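Local structure of peptidoglycan glycosyltransferase (Atopobium parvulum, 4OVD) at residues Ile378-Gly392 with Gly413-Tyr425. The protein is a penicillin-binding protein of the D,D-transpeptidase kind, combining a dimerisation domain with a transpeptidase domain. Sequence-based numbering, arbitrary orientation.
Sequences IGHTTGIDFPGEATG and GLAIPFIQVIRAY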
ATOM      1  N   ILE A 378      -5.351   2.126 -11.321  1.00 30.99           N
ATOM      2  CA  ILE A 378      -6.450   2.259 -10.358  1.00 29.36           C
ATOM      3  C   ILE A 378      -7.591   1.429 -10.834  1.00 30.68           C
ATOM      4  O   ILE A 378      -8.000   1.570 -11.953  1.00 33.60           O
ATOM      5  CB  ILE A 378      -6.864   3.709 -10.180  1.00 31.50           C
ATOM      6  CG1 ILE A 378      -5.665   4.540  -9.724  1.00 34.20           C
ATOM      7  CG2 ILE A 378      -7.990   3.797  -9.151  1.00 34.62           C
ATOM      8  CD1 ILE A 378      -4.935   3.944  -8.525  1.00 31.08           C
ATOM      9  N   GLY A 379      -8.087   0.514  -9.990  1.00 33.97           N
ATOM     10  CA  GLY A 379      -9.116  -0.384 -10.417  1.00 34.66           C
ATOM     11  C   GLY A 379      -8.566  -1.646 -11.061  1.00 36.75           C
ATOM     12  O   GLY A 379      -9.309  -2.386 -11.633  1.00 36.60           O
ATOM     13  N   HIS A 380      -7.262  -1.888 -10.977  1.00 35.74           N
ATOM     14  CA  HIS A 380      -6.647  -3.084 -11.540  1.00 40.89           C
ATOM     15  C   HIS A 380      -5.795  -3.683 -10.458  1.00 39.84           C
ATOM     16  O   HIS A 380      -5.164  -2.953  -9.678  1.00 40.62           O
ATOM     17  CB  HIS A 380      -5.717  -2.717 -12.711  1.00 47.65           C
ATOM     18  CG  HIS A 380      -6.423  -2.127 -13.881  1.00 62.48           C
ATOM     19  ND1 HIS A 380      -6.771  -2.869 -14.986  1.00 68.38           N
ATOM     20  CD2 HIS A 380      -6.839  -0.861 -14.129  1.00 73.31           C
ATOM     21  CE1 HIS A 380      -7.364  -2.083 -15.869  1.00 80.72           C
ATOM     22  NE2 HIS A 380      -7.423  -0.862 -15.368  1.00 79.81           N
ATOM     23  N   THR A 381      -5.695  -4.989 -10.426  1.00 39.51           N
ATOM     24  CA  THR A 381      -4.858  -5.611  -9.404  1.00 38.63           C
ATOM     25  C   THR A 381      -3.412  -5.170  -9.655  1.00 38.03           C
ATOM     26  O   THR A 381      -3.010  -4.878 -10.743  1.00 34.99           O
ATOM     27  CB  THR A 381      -5.014  -7.150  -9.449  1.00 43.04           C
ATOM     28  OG1 THR A 381      -4.982  -7.553 -10.815  1.00 41.10           O
ATOM     29  CG2 THR A 381      -6.344  -7.558  -8.894  1.00 44.12           C
ATOM     30  N   THR A 382      -2.633  -5.087  -8.613  1.00 35.64           N
ATOM     31  CA  THR A 382      -1.308  -4.662  -8.719  1.00 34.42           C
ATOM     32  C   THR A 382      -0.365  -5.741  -9.141  1.00 39.29           C
ATOM     33  O   THR A 382       0.691  -5.447  -9.560  1.00 39.61           O
ATOM     34  CB  THR A 382      -0.828  -4.154  -7.354  1.00 33.75           C
ATOM     35  OG1 THR A 382      -0.906  -5.201  -6.374  1.00 34.79           O
ATOM     36  CG2 THR A 382      -1.696  -3.002  -6.931  1.00 35.26           C
ATOM     37  N   GLY A 383      -0.737  -6.993  -8.980  1.00 42.68           N
ATOM     38  CA  GLY A 383       0.164  -8.080  -9.310  1.00 42.64           C
ATOM     39  C   GLY A 383       0.919  -8.538  -8.076  1.00 39.62           C
ATOM     40  O   GLY A 383       1.765  -9.367  -8.185  1.00 41.64           O
ATOM     41  N   ILE A 384       0.646  -7.969  -6.900  1.00 32.41           N
ATOM     42  CA  ILE A 384       1.355  -8.368  -5.657  1.00 31.91           C
ATOM     43  C   ILE A 384       1.205  -9.882  -5.423  1.00 37.21           C
ATOM     44  O   ILE A 384       0.165 -10.507  -5.765  1.00 34.13           O
ATOM     45  CB  ILE A 384       0.864  -7.566  -4.425  1.00 34.89           C
ATOM     46  CG1 ILE A 384       1.630  -7.946  -3.150  1.00 34.27           C
ATOM     47  CG2 ILE A 384      -0.644  -7.780  -4.205  1.00 34.78           C
ATOM     48  CD1 ILE A 384       1.485  -6.956  -2.061  1.00 34.94           C
ATOM     49  N   ASP A 385       2.248 -10.503  -4.859  1.00 35.05           N
ATOM     50  CA  ASP A 385       2.191 -11.935  -4.660  1.00 37.06           C
ATOM     51  C   ASP A 385       1.666 -12.261  -3.266  1.00 35.07           C
ATOM     52  O   ASP A 385       2.400 -12.750  -2.406  1.00 39.29           O
ATOM     53  CB  ASP A 385       3.549 -12.588  -4.957  1.00 38.09           C
ATOM     54  CG  ASP A 385       4.680 -11.959  -4.169  1.00 38.72           C
ATOM     55  OD1 ASP A 385       4.573 -10.761  -3.757  1.00 39.53           O
ATOM     56  OD2 ASP A 385       5.725 -12.629  -4.017  1.00 40.16           O
ATOM     57  N   PHE A 386       0.368 -12.055  -3.093  1.00 38.16           N
ATOM     58  CA  PHE A 386      -0.290 -12.284  -1.820  1.00 35.90           C
ATOM     59  C   PHE A 386      -1.748 -12.580  -2.116  1.00 31.28           C
ATOM     60  O   PHE A 386      -2.352 -11.942  -2.973  1.00 36.06           O
ATOM     61  CB  PHE A 386      -0.141 -11.069  -0.898  1.00 37.44           C
ATOM     62  CG  PHE A 386      -0.368 -11.384   0.500  1.00 34.78           C
ATOM     63  CD1 PHE A 386       0.637 -12.004   1.227  1.00 38.87           C
ATOM     64  CD2 PHE A 386      -1.591 -11.193   1.091  1.00 41.22           C
ATOM     65  CE1 PHE A 386       0.423 -12.423   2.526  1.00 39.37           C
ATOM     66  CE2 PHE A 386      -1.795 -11.577   2.413  1.00 36.54           C
ATOM     67  CZ  PHE A 386      -0.791 -12.191   3.129  1.00 36.26           C
ATOM     68  N   PRO A 387      -2.345 -13.512  -1.381  1.00 33.19           N
ATOM     69  CA  PRO A 387      -3.723 -13.887  -1.753  1.00 39.34           C
ATOM     70  C   PRO A 387      -4.808 -12.868  -1.477  1.00 37.97           C
ATOM     71  O   PRO A 387      -4.630 -12.051  -0.641  1.00 40.88           O
ATOM     72  CB  PRO A 387      -3.993 -15.133  -0.914  1.00 39.62           C
ATOM     73  CG  PRO A 387      -2.685 -15.464  -0.242  1.00 38.48           C
ATOM     74  CD  PRO A 387      -1.799 -14.309  -0.269  1.00 32.94           C
ATOM     75  N   GLY A 388      -5.904 -12.917  -2.222  1.00 39.59           N
ATOM     76  CA  GLY A 388      -7.066 -12.081  -1.933  1.00 37.93           C
ATOM     77  C   GLY A 388      -7.018 -10.651  -2.374  1.00 36.19           C
ATOM     78  O   GLY A 388      -7.746  -9.837  -1.851  1.00 38.18           O
ATOM     79  N   GLU A 389      -6.221 -10.347  -3.395  1.00 36.56           N
ATOM     80  CA  GLU A 389      -6.067  -8.958  -3.809  1.00 38.08           C
ATOM     81  C   GLU A 389      -7.379  -8.443  -4.372  1.00 38.79           C
ATOM     82  O   GLU A 389      -7.910  -9.051  -5.274  1.00 38.70           O
ATOM     83  CB  GLU A 389      -4.937  -8.782  -4.856  1.00 39.67           C
ATOM     84  CG  GLU A 389      -4.777  -7.291  -5.156  1.00 39.53           C
ATOM     85  CD  GLU A 389      -3.598  -6.860  -6.019  1.00 39.98           C
ATOM     86  OE1 GLU A 389      -2.997  -7.692  -6.764  1.00 44.54           O
ATOM     87  OE2 GLU A 389      -3.268  -5.648  -5.918  1.00 40.84           O
ATOM     88  N   ALA A 390      -7.917  -7.346  -3.851  1.00 36.74           N
ATOM     89  CA  ALA A 390      -9.142  -6.807  -4.413  1.00 43.05           C
ATOM     90  C   ALA A 390      -8.876  -5.951  -5.655  1.00 38.03           C
ATOM     91  O   ALA A 390      -7.899  -5.270  -5.741  1.00 37.68           O
ATOM     92  CB  ALA A 390      -9.885  -5.994  -3.361  1.00 45.71           C
ATOM     93  N   THR A 391      -9.750  -5.975  -6.626  1.00 33.04           N
ATOM     94  CA  THR A 391      -9.572  -5.118  -7.773  1.00 36.12           C
ATOM     95  C   THR A 391     -10.111  -3.713  -7.477  1.00 33.02           C
ATOM     96  O   THR A 391      -9.677  -2.730  -8.066  1.00 38.20           O
ATOM     97  CB  THR A 391     -10.382  -5.642  -8.967  1.00 43.99           C
ATOM     98  OG1 THR A 391     -11.783  -5.480  -8.671  1.00 56.42           O
ATOM     99  CG2 THR A 391     -10.096  -7.067  -9.174  1.00 47.94           C
ATOM    100  N   GLY A 392     -11.079  -3.624  -6.560  1.00 33.08           N
ATOM    101  CA  GLY A 392     -11.688  -2.368  -6.236  1.00 30.64           C
ATOM    102  C   GLY A 392     -12.858  -2.119  -7.158  1.00 31.04           C
ATOM    103  O   GLY A 392     -13.134  -2.914  -8.071  1.00 34.30           O
ATOM    104  N   GLY A 413     -15.900   8.603  -4.455  1.00 34.86           N
ATOM    105  CA  GLY A 413     -16.627   7.921  -5.531  1.00 38.77           C
ATOM    106  C   GLY A 413     -15.975   6.680  -6.141  1.00 39.81           C
ATOM    107  O   GLY A 413     -16.355   6.257  -7.221  1.00 37.18           O
ATOM    108  N   LEU A 414     -14.945   6.149  -5.482  1.00 32.72           N
ATOM    109  CA  LEU A 414     -14.324   4.892  -5.850  1.00 35.39           C
ATOM    110  C   LEU A 414     -13.850   4.249  -4.569  1.00 32.64           C
ATOM    111  O   LEU A 414     -13.640   4.916  -3.595  1.00 34.09           O
ATOM    112  CB  LEU A 414     -13.102   5.038  -6.744  1.00 34.97           C
ATOM    113  CG  LEU A 414     -11.979   6.077  -6.646  1.00 41.65           C
ATOM    114  CD1 LEU A 414     -11.890   6.990  -5.480  1.00 36.73           C
ATOM    115  CD2 LEU A 414     -10.620   5.595  -7.146  1.00 41.65           C
ATOM    116  N   ALA A 415     -13.599   2.959  -4.623  1.00 31.59           N
ATOM    117  CA  ALA A 415     -13.136   2.244  -3.461  1.00 29.98           C
ATOM    118  C   ALA A 415     -12.124   1.259  -3.969  1.00 28.67           C
ATOM    119  O   ALA A 415     -12.425   0.372  -4.854  1.00 33.23           O
ATOM    120  CB  ALA A 415     -14.302   1.539  -2.820  1.00 29.39           C
ATOM    121  N   ILE A 416     -10.941   1.335  -3.365  1.00 27.46           N
ATOM    122  CA  ILE A 416      -9.825   0.517  -3.755  1.00 27.74           C
ATOM    123  C   ILE A 416      -8.984   0.142  -2.564  1.00 29.62           C
ATOM    124  O   ILE A 416      -9.043   0.793  -1.540  1.00 27.99           O
ATOM    125  CB  ILE A 416      -8.936   1.293  -4.754  1.00 28.34           C
ATOM    126  CG1 ILE A 416      -8.419   2.571  -4.111  1.00 31.27           C
ATOM    127  CG2 ILE A 416      -9.701   1.496  -6.052  1.00 31.71           C
ATOM    128  CD1 ILE A 416      -7.656   3.556  -5.012  1.00 35.49           C
ATOM    129  N   PRO A 417      -8.189  -0.905  -2.702  1.00 31.14           N
ATOM    130  CA  PRO A 417      -7.292  -1.252  -1.637  1.00 29.00           C
ATOM    131  C   PRO A 417      -6.170  -0.263  -1.696  1.00 29.22           C
ATOM    132  O   PRO A 417      -5.798   0.167  -2.807  1.00 30.89           O
ATOM    133  CB  PRO A 417      -6.776  -2.648  -2.051  1.00 33.70           C
ATOM    134  CG  PRO A 417      -6.939  -2.695  -3.510  1.00 34.73           C
ATOM    135  CD  PRO A 417      -8.128  -1.862  -3.825  1.00 34.86           C
ATOM    136  N   PHE A 418      -5.570   0.035  -0.552  1.00 28.87           N
ATOM    137  CA  PHE A 418      -4.498   0.998  -0.496  1.00 31.20           C
ATOM    138  C   PHE A 418      -3.243   0.557  -1.267  1.00 29.63           C
ATOM    139  O   PHE A 418      -2.470   1.397  -1.711  1.00 31.50           O
ATOM    140  CB  PHE A 418      -4.179   1.447   0.906  1.00 35.22           C
ATOM    141  CG  PHE A 418      -5.146   2.492   1.436  1.00 34.21           C
ATOM    142  CD1 PHE A 418      -5.117   3.786   0.970  1.00 35.95           C
ATOM    143  CD2 PHE A 418      -6.063   2.158   2.400  1.00 30.40           C
ATOM    144  CE1 PHE A 418      -6.023   4.741   1.422  1.00 43.34           C
ATOM    145  CE2 PHE A 418      -7.009   3.079   2.805  1.00 35.55           C
ATOM    146  CZ  PHE A 418      -6.987   4.364   2.346  1.00 32.50           C
ATOM    147  N   ILE A 419      -3.087  -0.749  -1.488  1.00 32.68           N
ATOM    148  CA  ILE A 419      -1.955  -1.242  -2.253  1.00 31.67           C
ATOM    149  C   ILE A 419      -1.945  -0.640  -3.686  1.00 31.43           C
ATOM    150  O   ILE A 419      -0.865  -0.422  -4.290  1.00 33.40           O
ATOM    151  CB  ILE A 419      -1.887  -2.786  -2.270  1.00 31.14           C
ATOM    152  CG1 ILE A 419      -0.487  -3.265  -2.737  1.00 37.32           C
ATOM    153  CG2 ILE A 419      -2.998  -3.348  -3.120  1.00 33.33           C
ATOM    154  CD1 ILE A 419       0.682  -2.891  -1.796  1.00 38.42           C
ATOM    155  N   GLN A 420      -3.110  -0.241  -4.175  1.00 32.15           N
ATOM    156  CA  GLN A 420      -3.181   0.403  -5.471  1.00 29.29           C
ATOM    157  C   GLN A 420      -2.645   1.833  -5.402  1.00 32.37           C
ATOM    158  O   GLN A 420      -2.014   2.348  -6.346  1.00 30.73           O
ATOM    159  CB  GLN A 420      -4.623   0.426  -5.964  1.00 30.63           C
ATOM    160  CG  GLN A 420      -5.069  -0.911  -6.521  1.00 34.08           C
ATOM    161  CD  GLN A 420      -6.437  -0.865  -7.142  1.00 32.47           C
ATOM    162  OE1 GLN A 420      -6.968   0.227  -7.520  1.00 33.72           O
ATOM    163  NE2 GLN A 420      -7.023  -2.046  -7.300  1.00 37.87           N
ATOM    164  N   VAL A 421      -2.886   2.472  -4.270  1.00 31.94           N
ATOM    165  CA  VAL A 421      -2.408   3.829  -4.063  1.00 30.20           C
ATOM    166  C   VAL A 421      -0.914   3.783  -3.933  1.00 31.98           C
ATOM    167  O   VAL A 421      -0.196   4.593  -4.539  1.00 32.40           O
ATOM    168  CB  VAL A 421      -3.022   4.474  -2.822  1.00 39.44           C
ATOM    169  CG1 VAL A 421      -2.452   5.861  -2.628  1.00 39.46           C
ATOM    170  CG2 VAL A 421      -4.549   4.523  -2.971  1.00 34.84           C
ATOM    171  N   ILE A 422      -0.434   2.844  -3.129  1.00 32.87           N
ATOM    172  CA  ILE A 422       0.975   2.674  -2.926  1.00 33.54           C
ATOM    173  C   ILE A 422       1.640   2.435  -4.255  1.00 33.27           C
ATOM    174  O   ILE A 422       2.629   3.070  -4.591  1.00 34.01           O
ATOM    175  CB  ILE A 422       1.213   1.501  -1.956  1.00 37.25           C
ATOM    176  CG1 ILE A 422       0.681   1.861  -0.549  1.00 32.42           C
ATOM    177  CG2 ILE A 422       2.659   1.142  -1.906  1.00 39.91           C
ATOM    178  CD1 ILE A 422       0.735   0.732   0.416  1.00 38.89           C
ATOM    179  N   ARG A 423       1.063   1.566  -5.050  1.00 35.50           N
ATOM    180  CA  ARG A 423       1.654   1.252  -6.322  1.00 34.80           C
ATOM    181  C   ARG A 423       1.714   2.519  -7.189  1.00 38.64           C
ATOM    182  O   ARG A 423       2.709   2.789  -7.861  1.00 32.38           O
ATOM    183  CB  ARG A 423       0.900   0.141  -7.012  1.00 35.99           C
ATOM    184  CG  ARG A 423       1.518  -0.230  -8.332  1.00 36.50           C
ATOM    185  CD  ARG A 423       0.710  -1.244  -9.099  1.00 36.95           C
ATOM    186  NE  ARG A 423       1.428  -1.553 -10.341  1.00 39.38           N
ATOM    187  CZ  ARG A 423       0.848  -1.937 -11.468  1.00 42.78           C
ATOM    188  NH1 ARG A 423      -0.483  -2.004 -11.576  1.00 40.96           N
ATOM    189  NH2 ARG A 423       1.603  -2.199 -12.520  1.00 42.88           N
ATOM    190  N   ALA A 424       0.654   3.298  -7.203  1.00 33.59           N
ATOM    191  CA  ALA A 424       0.666   4.521  -7.992  1.00 34.99           C
ATOM    192  C   ALA A 424       1.775   5.459  -7.545  1.00 37.39           C
ATOM    193  O   ALA A 424       2.498   5.987  -8.406  1.00 35.49           O
ATOM    194  CB  ALA A 424      -0.675   5.224  -7.897  1.00 37.35           C
ATOM    195  N   TYR A 425       1.962   5.620  -6.213  1.00 32.69           N
ATOM    196  CA  TYR A 425       3.000   6.501  -5.709  1.00 34.12           C
ATOM    197  C   TYR A 425       4.390   6.077  -6.180  1.00 38.59           C
ATOM    198  O   TYR A 425       5.272   6.940  -6.370  1.00 35.63           O
ATOM    199  CB  TYR A 425       2.947   6.553  -4.185  1.00 36.51           C
ATOM    200  CG  TYR A 425       1.952   7.560  -3.634  1.00 36.13           C
ATOM    201  CD1 TYR A 425       0.655   7.607  -4.037  1.00 36.04           C
ATOM    202  CD2 TYR A 425       2.358   8.475  -2.694  1.00 44.24           C
ATOM    203  CE1 TYR A 425      -0.280   8.519  -3.457  1.00 37.53           C
ATOM    204  CE2 TYR A 425       1.494   9.404  -2.151  1.00 39.26           C
ATOM    205  CZ  TYR A 425       0.172   9.430  -2.514  1.00 36.89           C
ATOM    206  OH  TYR A 425      -0.631  10.427  -1.972  1.00 35.33           O
TER
HETATM  207  O   HOH W   1      -2.533  -1.469  -9.585  1.00 37.39           O
HETATM  208  O   HOH W   2      -5.475  -4.244  -6.258  1.00 39.73           O
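The buried amide of Gln420 bridges two separate parts of one loop, Gly379 and Thr391, from the first turn of helix 418-429 in the penicillin-binding transpeptidase domain. Its chain runs extended beyond CG (chi2 -174°), carrying the amide away from the helix, between the two limbs of the irregular loop 378-392. Gly379 N donates to Gln420 OE1 over 2.7 Å in a nearly straight bond, while Gln420 NE2 gives one hydrogen to Thr391 O at 2.8 Å, approaching from well above that carbonyl plane. Water 2 accepts a further bond from NE2 and donates to Ala390 O and Glu389 OE2. With both ends of the amide engaged, its rotation is fixed.

Apolar contacts lie beside the amide, where Ile378 CG2 is 3.8 Å from Leu414 CD2 and also meets Ile416 CD1, and farther along the loop, where Ile384 and Ile419 touch through their CD1 methyls. At Gly392 the backbones come close, with CA 3.2 Å from Ala415 O. Away from the loop, the helix packs on strands of the five-stranded sheet, with Ile422 on Met251 and Tyr528.

Glu389, its CG anti to the backbone N (chi1 -176°), sends its carboxylate back across the loop. There OE2 accepts from Thr382 N and OE1 from Gly383 N, while Thr382 OG1 accepts the N-H of Ile384, forming an ST turn. This presents Thr382 to the helix: its CG2 rests 3.7 Å from Arg423 CD, and Thr382 O sits over the centre of one guanidinium face, 3.9 Å above the plane, with water 1 at the edge, which accepts from Arg423 NH1 and lies within hydrogen-bonding distance of His380 O.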